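Local coordinates for protein isomaltodextranase (Arthrobacter globiformis, PDB 5AWO) that hydrolyses alpha-1,6-glucosidic linkages of dextran-like polysaccharides, releasing successive isomaltose units from the non-reducing chain ends, at residues 62-67 with 111-116; 505-510 with 591-596; 318-323 with 327-332. One frame throughout, in Å; residues are numbered along the deposited sequence. Where two conformers were deposited one is given.

Contact 1: 62-67 with 111-116; sequences NIDWLA and ANYLAA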
loop_
_atom_site.group_PDB
_atom_site.type_symbol
_atom_site.label_atom_id
_atom_site.label_comp_id
_atom_site.label_asym_id
_atom_site.label_seq_id
_atom_site.Cartn_x
_atom_site.Cartn_y
_atom_site.Cartn_z
ATOM N N ASN A 62 -23.007 -14.681 -1.292
ATOM C CA ASN A 62 -21.588 -14.509 -0.942
ATOM C C ASN A 62 -21.373 -13.853 0.406
ATOM O O ASN A 62 -20.538 -14.300 1.200
ATOM C CB ASN A 62 -20.840 -13.721 -2.022
ATOM C CG ASN A 62 -20.514 -14.568 -3.239
ATOM O OD1 ASN A 62 -21.113 -14.445 -4.320
ATOM N ND2 ASN A 62 -19.588 -15.476 -3.054
ATOM N N ILE A 63 -22.141 -12.796 0.705
ATOM C CA ILE A 63 -22.031 -12.149 1.995
ATOM C C ILE A 63 -22.334 -13.141 3.143
ATOM O O ILE A 63 -21.633 -13.161 4.153
ATOM C CB ILE A 63 -22.954 -10.919 2.128
ATOM C CG1 ILE A 63 -22.423 -9.784 1.237
ATOM C CG2 ILE A 63 -23.090 -10.475 3.580
ATOM C CD1 ILE A 63 -23.382 -8.626 1.104
ATOM N N ASP A 64 -23.403 -13.914 2.980
ATOM C CA ASP A 64 -23.795 -14.868 4.030
ATOM C C ASP A 64 -22.704 -15.927 4.234
ATOM O O ASP A 64 -22.395 -16.297 5.363
ATOM C CB ASP A 64 -25.143 -15.511 3.702
ATOM C CG ASP A 64 -26.308 -14.523 3.777
ATOM O OD1 ASP A 64 -26.147 -13.468 4.400
ATOM O OD2 ASP A 64 -27.380 -14.849 3.205
ATOM N N TRP A 65 -22.091 -16.350 3.137
ATOM C CA TRP A 65 -20.961 -17.278 3.183
ATOM C C TRP A 65 -19.767 -16.634 3.885
ATOM O O TRP A 65 -19.167 -17.239 4.755
ATOM C CB TRP A 65 -20.611 -17.742 1.770
ATOM C CG TRP A 65 -19.246 -18.343 1.579
ATOM C CD1 TRP A 65 -18.768 -19.524 2.083
ATOM C CD2 TRP A 65 -18.185 -17.781 0.812
ATOM N NE1 TRP A 65 -17.488 -19.733 1.656
ATOM C CE2 TRP A 65 -17.112 -18.685 0.853
ATOM C CE3 TRP A 65 -18.059 -16.616 0.043
ATOM C CZ2 TRP A 65 -15.913 -18.441 0.201
ATOM C CZ3 TRP A 65 -16.864 -16.381 -0.614
ATOM C CH2 TRP A 65 -15.807 -17.286 -0.527
ATOM N N LEU A 66 -19.449 -15.380 3.557
ATOM C CA LEU A 66 -18.362 -14.701 4.225
ATOM C C LEU A 66 -18.639 -14.563 5.708
ATOM O O LEU A 66 -17.764 -14.755 6.541
ATOM C CB LEU A 66 -18.117 -13.301 3.647
ATOM C CG LEU A 66 -17.614 -13.299 2.205
ATOM C CD1 LEU A 66 -17.791 -11.901 1.655
ATOM C CD2 LEU A 66 -16.173 -13.762 2.117
ATOM N N ALA A 67 -19.874 -14.195 6.061
ATOM C CA ALA A 67 -20.166 -13.942 7.452
ATOM C C ALA A 67 -19.960 -15.200 8.319
ATOM O O ALA A 67 -19.613 -15.072 9.482
ATOM C CB ALA A 67 -21.587 -13.436 7.604
ATOM N N ALA A 111 -25.266 -1.879 3.573
ATOM C CA ALA A 111 -24.358 -1.540 4.657
ATOM C C ALA A 111 -24.929 -1.998 6.013
ATOM O O ALA A 111 -24.195 -2.476 6.868
ATOM C CB ALA A 111 -24.043 -0.059 4.670
ATOM N N ASN A 112 -26.238 -1.859 6.212
ATOM C CA ASN A 112 -26.842 -2.364 7.444
ATOM C C ASN A 112 -26.887 -3.894 7.531
ATOM O O ASN A 112 -26.666 -4.463 8.617
ATOM C CB ASN A 112 -28.244 -1.795 7.631
ATOM C CG ASN A 112 -28.841 -2.194 8.961
ATOM O OD1 ASN A 112 -28.382 -1.745 10.006
ATOM N ND2 ASN A 112 -29.827 -3.084 8.933
ATOM N N TYR A 113 -27.178 -4.565 6.414
ATOM C CA TYR A 113 -27.203 -6.024 6.342
ATOM C C TYR A 113 -25.807 -6.535 6.722
ATOM O O TYR A 113 -25.662 -7.464 7.523
ATOM C CB TYR A 113 -27.604 -6.470 4.924
ATOM C CG TYR A 113 -27.769 -7.961 4.706
ATOM C CD1 TYR A 113 -26.661 -8.787 4.499
ATOM C CD2 TYR A 113 -29.039 -8.560 4.695
ATOM C CE1 TYR A 113 -26.814 -10.149 4.289
ATOM C CE2 TYR A 113 -29.197 -9.917 4.502
ATOM C CZ TYR A 113 -28.081 -10.714 4.313
ATOM O OH TYR A 113 -28.248 -12.070 4.111
ATOM N N LEU A 114 -24.776 -5.910 6.150
ATOM C CA LEU A 114 -23.386 -6.236 6.514
ATOM C C LEU A 114 -23.099 -5.968 8.001
ATOM O O LEU A 114 -22.515 -6.804 8.699
ATOM C CB LEU A 114 -22.404 -5.477 5.589
ATOM C CG LEU A 114 -22.286 -6.047 4.169
ATOM C CD1 LEU A 114 -21.863 -5.009 3.135
ATOM C CD2 LEU A 114 -21.333 -7.233 4.134
ATOM N N ALA A 115 -23.537 -4.826 8.511
ATOM C CA ALA A 115 -23.356 -4.488 9.929
ATOM C C ALA A 115 -23.947 -5.554 10.856
ATOM O O ALA A 115 -23.316 -5.928 11.858
ATOM C CB ALA A 115 -23.978 -3.139 10.223
ATOM N N ALA A 116 -25.101 -6.099 10.484
ATOM C CA ALA A 116 -25.746 -7.139 11.329
ATOM C C ALA A 116 -24.896 -8.402 11.390
ATOM O O ALA A 116 -25.030 -9.235 12.309
ATOM C CB ALA A 116 -27.148 -7.467 10.818
#
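Y113 reaches across to D64, joining helix 107-116 to helix 56-68. The two helices are neighbours in the TIM barrel, and their short segments run nearly parallel, with axes 10.9 Å apart and a crossing angle of -23°. With CG anti to the backbone N (chi1 -176°), the phenol extends toward the other helix, and Y113 OH donates a short hydrogen bond of 2.5 Å to D64 OD1. The bond uses the syn lone pair of OD1; D64 OD1 lies at the ring edge, and carboxylate and ring are only 29° from coplanar. K60 grips the same pair, salt-bridged to D64 OD2 and hydrogen-bonded to Y113 OH, and its positive charge would be expected to steady the carboxylate. I63 CG2 also comes in at the ring edge, 3.8 Å from Y113 CE1, while W110 meets the ring edge-to-face and R117 makes a cation-pi contact with it. A phenylalanine in place of Y113 would keep this apolar edge but would probably leave D64 OD1 without its phenol donor and K60 without one of its acceptors. One residue on, L114 sends CD2 to the same methyl, 3.7 Å from I63 CG2, the two side chains crossing at about a right angle; L114 CD2 also lies 3.9 Å from I63 CD1. Between the helices and the barrel wall, I63 and L114 both rest on A78 of strand 77-79.

Contact 2: 505-510 with 591-596; sequences LQAGSG and IGRGAT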
loop_
_atom_site.group_PDB
_atom_site.type_symbol
_atom_site.label_atom_id
_atom_site.label_comp_id
_atom_site.label_asym_id
_atom_site.label_seq_id
_atom_site.Cartn_x
_atom_site.Cartn_y
_atom_site.Cartn_z
ATOM N N LEU A 505 19.853 11.694 2.424
ATOM C CA LEU A 505 19.422 12.469 3.568
ATOM C C LEU A 505 20.269 13.746 3.582
ATOM O O LEU A 505 21.253 13.845 4.300
ATOM C CB LEU A 505 19.545 11.670 4.866
ATOM C CG LEU A 505 18.602 10.452 4.968
ATOM C CD1 LEU A 505 19.035 9.536 6.103
ATOM C CD2 LEU A 505 17.155 10.900 5.172
ATOM N N GLN A 506 19.866 14.681 2.732
ATOM C CA GLN A 506 20.525 15.983 2.585
ATOM C C GLN A 506 19.440 16.984 2.159
ATOM O O GLN A 506 18.241 16.671 2.209
ATOM C CB GLN A 506 21.697 15.894 1.609
ATOM C CG GLN A 506 21.395 16.100 0.139
ATOM C CD GLN A 506 20.566 14.985 -0.439
ATOM O OE1 GLN A 506 21.007 13.844 -0.478
ATOM N NE2 GLN A 506 19.366 15.307 -0.904
ATOM N N ALA A 507 19.814 18.204 1.791
ATOM C CA ALA A 507 18.793 19.150 1.351
ATOM C C ALA A 507 17.945 18.519 0.242
ATOM O O ALA A 507 18.477 17.999 -0.734
ATOM C CB ALA A 507 19.435 20.447 0.873
ATOM N N GLY A 508 16.622 18.571 0.403
ATOM C CA GLY A 508 15.700 18.019 -0.598
ATOM C C GLY A 508 15.877 18.573 -2.006
ATOM O O GLY A 508 16.190 19.749 -2.185
ATOM N N SER A 509 15.682 17.720 -3.008
ATOM C CA SER A 509 15.792 18.132 -4.412
ATOM C C SER A 509 14.629 19.009 -4.879
ATOM O O SER A 509 14.772 19.740 -5.862
ATOM C CB SER A 509 15.905 16.908 -5.328
ATOM O OG SER A 509 17.148 16.253 -5.146
ATOM N N GLY A 510 13.487 18.929 -4.189
ATOM C CA GLY A 510 12.304 19.713 -4.546
ATOM C C GLY A 510 11.559 20.262 -3.340
ATOM O O GLY A 510 12.128 20.998 -2.533
ATOM N N ILE A 591 12.840 10.247 11.081
ATOM C CA ILE A 591 14.088 11.022 11.020
ATOM C C ILE A 591 14.263 11.512 9.597
ATOM O O ILE A 591 14.196 10.714 8.662
ATOM C CB ILE A 591 15.328 10.210 11.492
ATOM C CG1 ILE A 591 16.616 11.025 11.304
ATOM C CG2 ILE A 591 15.437 8.856 10.784
ATOM C CD1 ILE A 591 17.826 10.471 12.051
ATOM N N GLY A 592 14.473 12.823 9.416
ATOM C CA GLY A 592 14.607 13.395 8.093
ATOM C C GLY A 592 15.380 14.698 8.089
ATOM O O GLY A 592 15.677 15.237 9.148
ATOM N N ARG A 593 15.700 15.161 6.891
ATOM C CA ARG A 593 16.574 16.318 6.715
ATOM C C ARG A 593 15.756 17.497 6.202
ATOM O O ARG A 593 15.442 17.580 5.013
ATOM C CB ARG A 593 17.696 15.949 5.753
ATOM C CG ARG A 593 18.973 16.767 5.958
ATOM C CD ARG A 593 18.802 18.186 5.462
ATOM N NE ARG A 593 20.111 18.804 5.226
ATOM C CZ ARG A 593 20.283 20.044 4.807
ATOM N NH1 ARG A 593 19.232 20.835 4.605
ATOM N NH2 ARG A 593 21.514 20.487 4.586
ATOM N N GLY A 594 15.430 18.417 7.108
ATOM C CA GLY A 594 14.675 19.624 6.754
ATOM C C GLY A 594 15.531 20.785 6.254
ATOM O O GLY A 594 16.771 20.721 6.231
ATOM N N ALA A 595 14.858 21.847 5.838
ATOM C CA ALA A 595 15.531 23.027 5.284
ATOM C C ALA A 595 16.444 23.718 6.307
ATOM O O ALA A 595 17.455 24.318 5.929
ATOM C CB ALA A 595 14.508 24.008 4.738
ATOM N N THR A 596 16.103 23.588 7.582
ATOM C CA THR A 596 16.871 24.197 8.662
ATOM C C THR A 596 17.883 23.224 9.255
ATOM O O THR A 596 18.580 23.557 10.213
ATOM C CB THR A 596 15.949 24.714 9.789
ATOM O OG1 THR A 596 15.257 23.622 10.412
ATOM C CG2 THR A 596 14.938 25.726 9.253
HETATM O O HOH W 1 15.295 19.314 2.908
#
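The carbonyl oxygen of R593 takes a 2.7 Å hydrogen bond from a water that in turn accepts from G508 N at 2.9 Å, so a single water ties the two segments together. They belong to the beta-sandwich carbohydrate-binding module: 591-596 runs off the end of strand 585-592, while the loop that follows strand 501-505 holds 505-510. No direct hydrogen bond joins them; apart from the water, the contact is made chiefly by the long side chain of R593 lying along the backbone of Q506 and A507. Its CG stands anti to its own N (chi1 -154°), and a bend at chi2 (-73°) lays the rest of the chain against the loop. R593 CD packs 3.6 Å from Q506 C, and beyond it the flat guanidinium presents one face to the peptide, with A507 N 3.5 Å above the plane and over its centre. A507 N and R593 NE are both donors, so no hydrogen bond joins them; the peptide simply lies over one face of the guanidinium. A507 CB adds a touch 3.8 Å from R593 NH1.

The guanidinium is held in this pose by bonds to its own side of the contact. R593 NH1 donates to G594 O at 3.0 Å, tilted from the carbonyl plane, and NH2 donates to G599 O, so the carbonyls of G594 and G599 fix its rotation. Backbone bonds join L505 to I601 and R593 to P514. On the loop side, Q506 folds its amide back over the following residue: Q506 NE2 donates an almost straight bond to A507 O, 2.8 Å long, from above the carbonyl plane but with that oxygen lying in the plane of the Q506 amide.

Contact 3: 318-323 with 327-332; sequences MRASTF and EERKTM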
loop_
_atom_site.group_PDB
_atom_site.type_symbol
_atom_site.label_atom_id
_atom_site.label_comp_id
_atom_site.label_asym_id
_atom_site.label_seq_id
_atom_site.Cartn_x
_atom_site.Cartn_y
_atom_site.Cartn_z
ATOM N N MET A 318 -6.897 -12.208 -5.049
ATOM C CA MET A 318 -6.507 -13.614 -4.932
ATOM C C MET A 318 -7.650 -14.501 -5.429
ATOM O O MET A 318 -8.770 -14.431 -4.924
ATOM C CB MET A 318 -6.130 -13.960 -3.491
ATOM C CG MET A 318 -4.883 -13.240 -3.052
ATOM S SD MET A 318 -4.315 -13.710 -1.420
ATOM C CE MET A 318 -5.495 -12.830 -0.410
ATOM N N ARG A 319 -7.326 -15.337 -6.414
ATOM C CA ARG A 319 -8.299 -16.239 -7.035
ATOM C C ARG A 319 -7.758 -17.681 -6.811
ATOM O O ARG A 319 -7.062 -18.272 -7.652
ATOM C CB ARG A 319 -8.502 -15.909 -8.500
ATOM C CG ARG A 319 -8.975 -14.474 -8.773
ATOM C CD ARG A 319 -9.497 -14.295 -10.205
ATOM N NE ARG A 319 -10.701 -15.082 -10.340
ATOM C CZ ARG A 319 -11.190 -15.591 -11.465
ATOM N NH1 ARG A 319 -10.696 -15.288 -12.661
ATOM N NH2 ARG A 319 -12.237 -16.390 -11.371
ATOM N N ALA A 320 -7.962 -18.178 -5.605
ATOM C CA ALA A 320 -7.241 -19.409 -5.187
ATOM C C ALA A 320 -7.493 -20.581 -6.114
ATOM O O ALA A 320 -6.574 -21.352 -6.439
ATOM C CB ALA A 320 -7.607 -19.792 -3.767
ATOM N N SER A 321 -8.733 -20.746 -6.545
ATOM C CA SER A 321 -9.148 -21.880 -7.394
ATOM C C SER A 321 -8.567 -21.831 -8.792
ATOM O O SER A 321 -8.632 -22.808 -9.540
ATOM C CB SER A 321 -10.667 -21.923 -7.534
ATOM O OG SER A 321 -11.106 -20.945 -8.455
ATOM N N THR A 322 -8.009 -20.686 -9.184
ATOM C CA THR A 322 -7.419 -20.564 -10.519
ATOM C C THR A 322 -5.995 -21.095 -10.635
ATOM O O THR A 322 -5.461 -21.144 -11.738
ATOM C CB THR A 322 -7.433 -19.116 -11.039
ATOM O OG1 THR A 322 -6.523 -18.290 -10.290
ATOM C CG2 THR A 322 -8.839 -18.535 -10.989
ATOM N N PHE A 323 -5.372 -21.403 -9.506
ATOM C CA PHE A 323 -4.023 -21.948 -9.481
ATOM C C PHE A 323 -4.045 -23.464 -9.638
ATOM O O PHE A 323 -5.078 -24.104 -9.449
ATOM C CB PHE A 323 -3.279 -21.502 -8.221
ATOM C CG PHE A 323 -2.943 -20.016 -8.244
ATOM C CD1 PHE A 323 -3.876 -19.055 -7.856
ATOM C CD2 PHE A 323 -1.725 -19.591 -8.726
ATOM C CE1 PHE A 323 -3.561 -17.694 -7.966
ATOM C CE2 PHE A 323 -1.422 -18.252 -8.817
ATOM C CZ PHE A 323 -2.332 -17.295 -8.434
ATOM N N GLU A 327 0.655 -25.668 -3.459
ATOM C CA GLU A 327 1.874 -24.889 -3.304
ATOM C C GLU A 327 1.763 -23.529 -3.975
ATOM O O GLU A 327 2.226 -22.529 -3.425
ATOM C CB GLU A 327 3.122 -25.641 -3.770
ATOM C CG GLU A 327 3.479 -26.880 -2.940
ATOM C CD GLU A 327 3.736 -26.631 -1.452
ATOM O OE1 GLU A 327 4.207 -25.539 -1.013
ATOM O OE2 GLU A 327 3.453 -27.557 -0.648
ATOM N N GLU A 328 1.188 -23.450 -5.164
ATOM C CA GLU A 328 0.984 -22.159 -5.796
ATOM C C GLU A 328 0.036 -21.262 -4.980
ATOM O O GLU A 328 0.250 -20.064 -4.866
ATOM C CB GLU A 328 0.411 -22.331 -7.207
ATOM C CG GLU A 328 1.410 -22.881 -8.224
ATOM C CD GLU A 328 0.884 -22.956 -9.653
ATOM O OE1 GLU A 328 -0.324 -22.677 -9.839
ATOM O OE2 GLU A 328 1.704 -23.209 -10.582
ATOM N N ARG A 329 -1.021 -21.847 -4.423
ATOM C CA ARG A 329 -1.962 -21.079 -3.609
ATOM C C ARG A 329 -1.248 -20.489 -2.402
ATOM O O ARG A 329 -1.448 -19.306 -2.077
ATOM C CB ARG A 329 -3.144 -21.930 -3.166
ATOM C CG ARG A 329 -4.125 -22.242 -4.263
ATOM C CD ARG A 329 -5.231 -23.207 -3.800
ATOM N NE ARG A 329 -5.021 -24.571 -4.270
ATOM C CZ ARG A 329 -5.190 -24.971 -5.525
ATOM N NH1 ARG A 329 -4.953 -26.244 -5.867
ATOM N NH2 ARG A 329 -5.571 -24.122 -6.474
ATOM N N LYS A 330 -0.403 -21.262 -1.734
ATOM C CA LYS A 330 0.344 -20.725 -0.607
ATOM C C LYS A 330 1.281 -19.599 -1.058
ATOM O O LYS A 330 1.421 -18.574 -0.374
ATOM C CB LYS A 330 1.141 -21.815 0.115
ATOM C CG LYS A 330 0.265 -22.752 0.948
ATOM C CD LYS A 330 1.032 -23.865 1.651
ATOM C CE LYS A 330 1.660 -24.854 0.712
ATOM N NZ LYS A 330 2.264 -25.951 1.524
ATOM N N THR A 331 1.909 -19.758 -2.210
ATOM C CA THR A 331 2.769 -18.698 -2.748
ATOM C C THR A 331 2.043 -17.389 -3.041
ATOM O O THR A 331 2.547 -16.328 -2.717
ATOM C CB THR A 331 3.534 -19.222 -3.971
ATOM O OG1 THR A 331 4.451 -20.242 -3.510
ATOM C CG2 THR A 331 4.281 -18.106 -4.688
ATOM N N MET A 332 0.875 -17.492 -3.638
ATOM C CA MET A 332 -0.007 -16.339 -3.847
ATOM C C MET A 332 -0.203 -15.574 -2.532
ATOM O O MET A 332 0.021 -14.359 -2.452
ATOM C CB MET A 332 -1.351 -16.849 -4.413
ATOM C CG MET A 332 -2.436 -15.801 -4.541
ATOM S SD MET A 332 -4.059 -16.542 -4.722
ATOM C CE MET A 332 -4.292 -17.166 -3.090
HETATM O O HOH W 2 -6.078 -26.681 -8.434
#
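F323 and M332 form a Met-aromatic contact between the turn that follows barrel strand 312-314 and helix 326-339 of the TIM barrel. M332 SD stands obliquely to the ring, 51° off its normal and 3.5 Å from F323 CE1, while M332 CB lies over one face. M332 CG is anti to the backbone N (chi1 173°), which carries the thioether toward the turn; there M332 SD also touches M318 CB at 3.5 Å, the two methionines crossing obliquely, and CE nears A320 CB.

E328 approaches the ring from another direction. E328 OE1 sits at the ring edge, 3.6 Å from F323 CD2, with carboxylate and ring almost perpendicular; OE1 accepts from A324 N, and OE2 from H458, so both oxygens of this buried acid have partners.

R329 lies along the turn, where A320 CB approaches its CD. The bend at chi3 (-103°) brings NH2 between two backbone carbonyls, while NE forms a salt bridge with D326. R329 NH2 donates hydrogen bonds to A320 O (2.9 Å, in the guanidinium plane) and to F323 O (3.0 Å, from above that carbonyl's plane). A320 O also accepts F323 N, from the opposite face of its own carbonyl plane, and a water that accepts from R329 NH1 donates to F323 O.

Contacts 1 and 3 both lie among the helices and turns of the catalytic TIM barrel, their nearest atoms about 9 Å apart, yet they share no helix or strand. Contact 2 belongs to the carbohydrate-binding module, with its centre about 48 Å from that of contact 1 and about 43 Å from that of contact 3. The two barrel contacts are largely buried: contact 1 joins successive helices through apolar packing and a tyrosine-carboxylate hydrogen bond, whereas contact 3 pins a turn to the helix just after it with sulfur, an aromatic ring and an arginine. Contact 2, partly exposed, relies instead on an arginine laid along the backbone and a bridging water.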